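5-oxopent-3-ene-1,2,5-tricarboxylate decarboxylase (Exiguobacterium antarcticum B7, PDB 6IYM) belongs to the fumarylacetoacetate hydrolase family, a group of metal-dependent enzymes built on a largely beta fold, and carries a bound magnesium ion. Local coordinates at residues A[216-219]-A[220-224]. Sequence-based numbering, arbitrary orientation.
Sequences RDVV and TILTE
D217 caps the start of helix 218-225 by turning its carboxylate back onto T220. OD1 of D217 accepts from the backbone N of T220 at 3.0 Å, with an N-H...O angle of 160°, and from the hydroxyl OG1 of T220 at 2.5 Å; the two donors reach it from opposite faces of the carboxylate plane. A chi1 of 76° sets CG of D217 between its own N and carbonyl carbon, which brings OD1 within reach of T220. Water 1 bridges the same pair, accepting from D217 N and donating to T220 OG1. The first helical turns satisfy their carbonyls in i-to-i+4 order: D217 O takes I221 N at 2.9 Å, V218 O takes L222 N, and V219 O takes T223 N with an N-H...O angle of 175°. V219 O also receives a weak bond from OG1 of T223. R216 lays its CG against CG2 of T220 at 4.0 Å, while its guanidinium NH2 bonds to G92 O. On the buried side, V218 CG1 packs beside L222 CD1, and both side chains rest on I129 of strand 121-131; V218 also touches Y150 and L222 touches V147, both of strand 147-158, so this face packs on two strands.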
loop_
_atom_site.group_PDB
_atom_site.type_symbol
_atom_site.label_atom_id
_atom_site.label_comp_id
_atom_site.label_asym_id
_atom_site.label_seq_id
_atom_site.Cartn_x
_atom_site.Cartn_y
_atom_site.Cartn_z
ATOM N N ARG A 216 -9.645 20.349 -1.100
ATOM C CA ARG A 216 -10.488 19.335 -1.803
ATOM C C ARG A 216 -11.408 18.623 -0.798
ATOM O O ARG A 216 -10.893 17.881 0.075
ATOM C CB ARG A 216 -9.583 18.353 -2.565
ATOM C CG ARG A 216 -8.940 18.974 -3.800
ATOM C CD ARG A 216 -7.576 18.421 -4.136
ATOM N NE ARG A 216 -6.969 19.088 -5.287
ATOM C CZ ARG A 216 -6.006 20.000 -5.245
ATOM N NH1 ARG A 216 -5.506 20.411 -4.091
ATOM N NH2 ARG A 216 -5.559 20.527 -6.372
ATOM N N ASP A 217 -12.721 18.820 -0.922
ATOM C CA ASP A 217 -13.755 18.220 -0.038
ATOM C C ASP A 217 -13.813 16.701 -0.281
ATOM O O ASP A 217 -13.050 16.182 -1.139
ATOM C CB ASP A 217 -15.098 18.948 -0.188
ATOM C CG ASP A 217 -15.870 18.613 -1.449
ATOM O OD1 ASP A 217 -15.246 18.072 -2.378
ATOM O OD2 ASP A 217 -17.093 18.873 -1.473
ATOM N N VAL A 218 -14.633 15.996 0.489
ATOM C CA VAL A 218 -14.686 14.509 0.454
ATOM C C VAL A 218 -15.034 14.071 -0.982
ATOM O O VAL A 218 -14.238 13.311 -1.597
ATOM C CB VAL A 218 -15.653 13.976 1.526
ATOM C CG1 VAL A 218 -16.014 12.503 1.322
ATOM C CG2 VAL A 218 -15.082 14.199 2.914
ATOM N N VAL A 219 -16.125 14.576 -1.552
ATOM C CA VAL A 219 -16.559 14.175 -2.928
ATOM C C VAL A 219 -15.431 14.428 -3.937
ATOM O O VAL A 219 -15.117 13.493 -4.688
ATOM C CB VAL A 219 -17.909 14.793 -3.334
ATOM C CG1 VAL A 219 -18.170 14.694 -4.826
ATOM C CG2 VAL A 219 -19.047 14.125 -2.579
ATOM N N THR A 220 -14.745 15.570 -3.913
ATOM C CA THR A 220 -13.621 15.860 -4.858
ATOM C C THR A 220 -12.461 14.877 -4.652
ATOM O O THR A 220 -11.820 14.461 -5.632
ATOM C CB THR A 220 -13.106 17.294 -4.695
ATOM O OG1 THR A 220 -14.256 18.128 -4.681
ATOM C CG2 THR A 220 -12.166 17.746 -5.785
ATOM N N ILE A 221 -12.136 14.547 -3.402
ATOM C CA ILE A 221 -11.063 13.556 -3.125
ATOM C C ILE A 221 -11.461 12.238 -3.814
ATOM O O ILE A 221 -10.653 11.733 -4.593
ATOM C CB ILE A 221 -10.816 13.401 -1.608
ATOM C CG1 ILE A 221 -10.061 14.610 -1.041
ATOM C CG2 ILE A 221 -10.108 12.092 -1.339
ATOM C CD1 ILE A 221 -10.172 14.771 0.443
ATOM N N LEU A 222 -12.666 11.725 -3.563
ATOM C CA LEU A 222 -13.154 10.436 -4.125
ATOM C C LEU A 222 -13.092 10.458 -5.658
ATOM O O LEU A 222 -12.498 9.532 -6.252
ATOM C CB LEU A 222 -14.581 10.200 -3.640
ATOM C CG LEU A 222 -14.732 9.889 -2.153
ATOM C CD1 LEU A 222 -16.201 9.966 -1.753
ATOM C CD2 LEU A 222 -14.161 8.528 -1.828
ATOM N N THR A 223 -13.665 11.502 -6.265
ATOM C CA THR A 223 -13.644 11.790 -7.729
ATOM C C THR A 223 -12.213 11.733 -8.282
ATOM O O THR A 223 -11.988 11.032 -9.288
ATOM C CB THR A 223 -14.268 13.168 -7.968
ATOM O OG1 THR A 223 -15.683 12.954 -7.870
ATOM C CG2 THR A 223 -13.817 13.789 -9.268
ATOM N N GLU A 224 -11.266 12.442 -7.660
ATOM C CA GLU A 224 -9.884 12.601 -8.185
ATOM C C GLU A 224 -9.065 11.316 -7.976
ATOM O O GLU A 224 -8.306 10.932 -8.874
ATOM C CB GLU A 224 -9.204 13.775 -7.485
ATOM C CG GLU A 224 -9.719 15.121 -7.932
ATOM C CD GLU A 224 -9.211 15.511 -9.303
ATOM O OE1 GLU A 224 -7.977 15.712 -9.433
ATOM O OE2 GLU A 224 -10.039 15.574 -10.243
HETATM O O HOH W 1 -13.352 20.435 -3.431
#